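Local coordinates for autoinducer 2-binding protein LsrB (Clostridium saccharobutylicum DSM 13864, PDB 6DSP) that binds the quorum-sensing signal autoinducer 2 between the two lobes of a periplasmic-binding-protein fold, as an LsrB-family receptor, at residues R118-Q124 with S325-L331; V293-D297 with E308-N312. All blocks are in the same frame, centred on the assembly; numbering follows the deposited sequence.

Contact 1. Residues R118-Q124 with S325-L331; sequences RKVMVSQ and SSGVVLL
Val329, Leu331 and Lys119 lose the most surface where R118-Q124 and S325-L331 pair as parallel strands. Val329 uses both its N and its O on the same edge, toward strand 120-123: its N donates to Met121 O at 2.8 Å, and its O accepts Ser123 N at 2.8 Å with an N-H...O angle of 167°. Its side chain lies on the face shared with Val120 and Val122; CG2, placed beside the backbone N by chi1 of 170°, meets Val120 CG1 at 4.0 Å. Leu331 ends the ladder, its N bonded to Ser123 O at 2.9 Å, and lays CD1 alongside Gln124, 3.8 Å from CA. At the other end the Lys119 chain, bent at chi2 and chi3, curls back so that NZ donates to Ser325 OG at 2.8 Å, a hydroxyl also bonded to Asp323. Gly327 N reaches Lys119 O at 2.9 Å, and Gly327 O accepts Met121 N. The Arg118 guanidinium passes over Gly327 O with one face, while NH2 forms a salt bridge with Asp112. Gln124 belongs to the autoinducer pocket, and its amide is held by Gln276 and Asp110. Helix 273-288 packs on the valine face through Ile287 and Met279; strand 105-109 flanks 120-123, and strand 305-311 pairs antiparallel with 327-330.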
loop_
_atom_site.group_PDB
_atom_site.type_symbol
_atom_site.label_atom_id
_atom_site.label_comp_id
_atom_site.label_asym_id
_atom_site.label_seq_id
_atom_site.Cartn_x
_atom_site.Cartn_y
_atom_site.Cartn_z
ATOM N N ARG A 118 10.824 8.623 12.122
ATOM C CA ARG A 118 9.954 9.527 11.379
ATOM C C ARG A 118 8.949 10.145 12.349
ATOM O O ARG A 118 8.686 9.605 13.431
ATOM C CB ARG A 118 9.226 8.786 10.244
ATOM C CG ARG A 118 8.374 7.512 10.688
ATOM C CD ARG A 118 7.020 7.936 11.117
ATOM N NE ARG A 118 6.179 6.766 11.426
ATOM C CZ ARG A 118 5.475 6.678 12.551
ATOM N NH1 ARG A 118 5.521 7.654 13.466
ATOM N NH2 ARG A 118 4.693 5.640 12.720
ATOM N N LYS A 119 8.366 11.272 11.947
ATOM C CA LYS A 119 7.440 12.007 12.803
ATOM C C LYS A 119 6.006 11.514 12.649
ATOM O O LYS A 119 5.415 11.022 13.602
ATOM C CB LYS A 119 7.565 13.534 12.608
ATOM C CG LYS A 119 9.002 14.077 12.809
ATOM C CD LYS A 119 9.729 13.385 13.958
ATOM C CE LYS A 119 9.132 13.688 15.309
ATOM N NZ LYS A 119 9.839 12.942 16.462
ATOM N N VAL A 120 5.457 11.593 11.461
ATOM C CA VAL A 120 4.090 11.176 11.207
ATOM C C VAL A 120 4.097 10.212 10.030
ATOM O O VAL A 120 4.831 10.404 9.045
ATOM C CB VAL A 120 3.206 12.390 10.862
ATOM C CG1 VAL A 120 1.811 11.960 10.394
ATOM C CG2 VAL A 120 3.083 13.303 12.079
ATOM N N MET A 121 3.278 9.177 10.131
ATOM C CA MET A 121 2.955 8.243 9.049
ATOM C C MET A 121 1.510 8.475 8.609
ATOM O O MET A 121 0.631 8.541 9.468
ATOM C CB MET A 121 3.076 6.822 9.599
ATOM C CG MET A 121 2.437 5.728 8.754
ATOM S SD MET A 121 3.264 5.463 7.174
ATOM C CE MET A 121 2.192 4.176 6.565
ATOM N N VAL A 122 1.264 8.654 7.299
ATOM C CA VAL A 122 -0.095 8.710 6.760
ATOM C C VAL A 122 -0.445 7.361 6.155
ATOM O O VAL A 122 0.073 6.964 5.099
ATOM C CB VAL A 122 -0.304 9.853 5.759
ATOM C CG1 VAL A 122 -1.739 9.827 5.266
ATOM C CG2 VAL A 122 -0.006 11.185 6.457
ATOM N N SER A 123 -1.319 6.633 6.855
ATOM C CA SER A 123 -1.612 5.249 6.516
ATOM C C SER A 123 -3.031 5.079 5.979
ATOM O O SER A 123 -3.990 5.672 6.498
ATOM C CB SER A 123 -1.444 4.371 7.758
ATOM O OG SER A 123 -1.812 3.031 7.471
ATOM N N GLN A 124 -3.164 4.186 5.000
ATOM C CA GLN A 124 -4.430 3.844 4.391
ATOM C C GLN A 124 -5.343 3.008 5.293
ATOM O O GLN A 124 -6.522 2.844 4.954
ATOM C CB GLN A 124 -4.194 3.077 3.080
ATOM C CG GLN A 124 -3.277 1.843 3.181
ATOM C CD GLN A 124 -1.805 2.136 2.912
ATOM O OE1 GLN A 124 -1.255 3.112 3.434
ATOM N NE2 GLN A 124 -1.142 1.267 2.170
ATOM N N SER A 325 5.596 12.691 19.981
ATOM C CA SER A 325 5.876 13.404 18.740
ATOM C C SER A 325 5.911 12.467 17.543
ATOM O O SER A 325 6.191 12.915 16.421
ATOM C CB SER A 325 7.203 14.145 18.820
ATOM O OG SER A 325 8.314 13.262 18.839
ATOM N N SER A 326 5.615 11.188 17.744
ATOM C CA SER A 326 5.656 10.191 16.679
ATOM C C SER A 326 4.269 9.562 16.614
ATOM O O SER A 326 3.798 9.037 17.625
ATOM C CB SER A 326 6.726 9.147 17.010
ATOM O OG SER A 326 6.691 8.094 16.059
ATOM N N GLY A 327 3.614 9.612 15.462
ATOM C CA GLY A 327 2.255 9.113 15.388
ATOM C C GLY A 327 1.778 8.883 13.969
ATOM O O GLY A 327 2.541 9.007 13.002
ATOM N N VAL A 328 0.486 8.564 13.856
ATOM C CA VAL A 328 -0.107 8.062 12.618
ATOM C C VAL A 328 -1.391 8.824 12.315
ATOM O O VAL A 328 -2.229 9.029 13.205
ATOM C CB VAL A 328 -0.422 6.553 12.776
ATOM C CG1 VAL A 328 -1.211 6.009 11.575
ATOM C CG2 VAL A 328 0.837 5.743 13.040
ATOM N N VAL A 329 -1.588 9.180 11.046
ATOM C CA VAL A 329 -2.868 9.682 10.554
ATOM C C VAL A 329 -3.445 8.594 9.661
ATOM O O VAL A 329 -2.748 8.088 8.775
ATOM C CB VAL A 329 -2.676 10.992 9.771
ATOM C CG1 VAL A 329 -3.949 11.377 9.051
ATOM C CG2 VAL A 329 -2.218 12.099 10.715
ATOM N N LEU A 330 -4.702 8.214 9.907
ATOM C CA LEU A 330 -5.388 7.168 9.148
ATOM C C LEU A 330 -6.359 7.766 8.134
ATOM O O LEU A 330 -7.153 8.654 8.473
ATOM C CB LEU A 330 -6.184 6.284 10.122
ATOM C CG LEU A 330 -5.306 5.377 10.998
ATOM C CD1 LEU A 330 -6.077 4.808 12.194
ATOM C CD2 LEU A 330 -4.660 4.270 10.168
ATOM N N LEU A 331 -6.369 7.224 6.912
ATOM C CA LEU A 331 -7.426 7.591 5.981
ATOM C C LEU A 331 -8.776 7.131 6.526
ATOM O O LEU A 331 -8.885 6.023 7.078
ATOM C CB LEU A 331 -7.201 6.892 4.647
ATOM C CG LEU A 331 -5.995 7.359 3.839
ATOM C CD1 LEU A 331 -6.066 6.687 2.483
ATOM C CD2 LEU A 331 -5.948 8.881 3.708
#

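Contact 2. Residues V293-D297 with E308-N312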
loop_
_atom_site.group_PDB
_atom_site.type_symbol
_atom_site.label_atom_id
_atom_site.label_comp_id
_atom_site.label_asym_id
_atom_site.label_seq_id
_atom_site.Cartn_x
_atom_site.Cartn_y
_atom_site.Cartn_z
ATOM N N VAL A 293 3.625 18.857 16.148
ATOM C CA VAL A 293 2.556 17.891 15.995
ATOM C C VAL A 293 2.761 16.807 17.039
ATOM O O VAL A 293 3.855 16.239 17.140
ATOM C CB VAL A 293 2.588 17.276 14.585
ATOM C CG1 VAL A 293 1.620 16.123 14.514
ATOM C CG2 VAL A 293 2.237 18.334 13.539
ATOM N N LYS A 294 1.717 16.523 17.822
ATOM C CA LYS A 294 1.760 15.459 18.820
ATOM C C LYS A 294 0.525 14.582 18.718
ATOM O O LYS A 294 -0.514 15.002 18.223
ATOM C CB LYS A 294 1.865 16.026 20.239
ATOM C CG LYS A 294 3.218 16.670 20.458
ATOM C CD LYS A 294 3.358 17.200 21.870
ATOM C CE LYS A 294 4.773 17.725 22.089
ATOM N NZ LYS A 294 5.198 18.639 21.026
ATOM N N VAL A 295 0.671 13.342 19.195
ATOM C CA VAL A 295 -0.461 12.432 19.282
ATOM C C VAL A 295 -1.598 13.113 20.023
ATOM O O VAL A 295 -1.399 13.734 21.078
ATOM C CB VAL A 295 -0.036 11.111 19.952
ATOM C CG1 VAL A 295 -1.264 10.214 20.218
ATOM C CG2 VAL A 295 0.972 10.375 19.082
ATOM N N GLY A 296 -2.799 13.003 19.457
ATOM C CA GLY A 296 -3.984 13.634 19.988
ATOM C C GLY A 296 -4.347 14.943 19.319
ATOM O O GLY A 296 -5.490 15.395 19.466
ATOM N N ASP A 297 -3.414 15.558 18.579
ATOM C CA ASP A 297 -3.706 16.815 17.902
ATOM C C ASP A 297 -4.719 16.585 16.787
ATOM O O ASP A 297 -4.688 15.560 16.099
ATOM C CB ASP A 297 -2.434 17.423 17.289
ATOM C CG ASP A 297 -1.501 18.050 18.326
ATOM O OD1 ASP A 297 -1.875 18.120 19.517
ATOM O OD2 ASP A 297 -0.396 18.490 17.919
ATOM N N GLU A 308 -6.795 13.523 12.889
ATOM C CA GLU A 308 -6.367 13.315 14.265
ATOM C C GLU A 308 -5.105 12.465 14.260
ATOM O O GLU A 308 -5.071 11.411 13.618
ATOM C CB GLU A 308 -7.468 12.640 15.097
ATOM C CG GLU A 308 -7.061 12.488 16.555
ATOM C CD GLU A 308 -8.039 11.670 17.356
ATOM O OE1 GLU A 308 -9.130 11.379 16.827
ATOM O OE2 GLU A 308 -7.711 11.310 18.512
ATOM N N VAL A 309 -4.077 12.908 14.976
ATOM C CA VAL A 309 -2.852 12.113 15.079
ATOM C C VAL A 309 -3.052 11.033 16.135
ATOM O O VAL A 309 -3.350 11.329 17.296
ATOM C CB VAL A 309 -1.638 12.987 15.413
ATOM C CG1 VAL A 309 -0.344 12.153 15.420
ATOM C CG2 VAL A 309 -1.534 14.125 14.401
ATOM N N MET A 310 -2.874 9.778 15.733
ATOM C CA MET A 310 -3.080 8.596 16.557
ATOM C C MET A 310 -1.755 8.034 17.038
ATOM O O MET A 310 -0.710 8.268 16.421
ATOM C CB MET A 310 -3.784 7.498 15.744
ATOM C CG MET A 310 -4.957 8.008 14.933
ATOM S SD MET A 310 -6.197 8.838 15.926
ATOM C CE MET A 310 -6.721 7.451 16.909
ATOM N N PRO A 311 -1.741 7.248 18.112
ATOM C CA PRO A 311 -0.484 6.595 18.526
ATOM C C PRO A 311 -0.008 5.581 17.498
ATOM O O PRO A 311 -0.788 5.012 16.729
ATOM C CB PRO A 311 -0.859 5.896 19.841
ATOM C CG PRO A 311 -2.279 5.864 19.890
ATOM C CD PRO A 311 -2.871 6.900 18.987
ATOM N N ASN A 312 1.301 5.329 17.528
ATOM C CA ASN A 312 1.901 4.374 16.598
ATOM C C ASN A 312 1.267 2.990 16.714
ATOM O O ASN A 312 1.212 2.239 15.726
ATOM C CB ASN A 312 3.390 4.270 16.876
ATOM C CG ASN A 312 4.126 5.502 16.419
ATOM O OD1 ASN A 312 3.757 6.131 15.425
ATOM N ND2 ASN A 312 5.152 5.866 17.162
#
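Val309 is held by its backbone at both ends against segment V293-D297. Its N donates to Asp297 O at 2.9 Å, with an N-H...O angle of 165°. Its O accepts Gly296 N at 2.8 Å, and this bond is equally straight at hydrogen, 168°. Both peptide groups therefore find partners across the contact. The type II turn from Lys294 to Asp297 supplies those partners and is closed internally: Asp297 N donates to Lys294 O at 3.0 Å, and Asp297 OD2 takes Lys294 N from above the carboxylate plane. Gly296, with phi of 98°, has the positive value expected at the third position of such a turn. Glu308 CA-H makes a second, weaker approach to Asp297 O, whereas the Glu308 carboxylate has a long, weak ion pair with Lys298. Further backbone bonds join Val295 with Thr324 and Met310 with Val328; the Asn312 amide bonds Arg118 NH2 through OD1 and Ser326 OG through ND2. Apolar groups fill in around the bonds. Val309 directs its CB toward the turn; CG2 meets Val293 CG1 at 3.7 Å, the two side chains crossing at about a right angle, and CG1 lies near Val295 CA. Val295 CG1 reaches Pro311 CD at 3.9 Å. Gly296 and Asp297 face the single residue Val309, the pattern of a G1 bulge, just before strand 298-301. The turn is closed by its own two bonds, and this leaves Gly296 N and Asp297 O to bond Val309.

In the fold
From the N terminus the chain lays down strands 23-27, 53-56, 81-84 and 105-109 before 120-123, then passes through helices and strands that include the parallel sheet 187-195, 155-160, 219-222 and 246-249 before returning along helix 273-288. Contact 2 closes a short loop there, with ten residues between V293-D297 and E308-N312. Contact 1 closes only later, when S325-L331 comes back beside R118-Q124, so contact 2 is nested within its loop of 200 residues. Their centres lie about 8 Å apart. The backbone pairing of Met310 with Val328 links the two, joining the late strands to the parallel part of the mixed sheet.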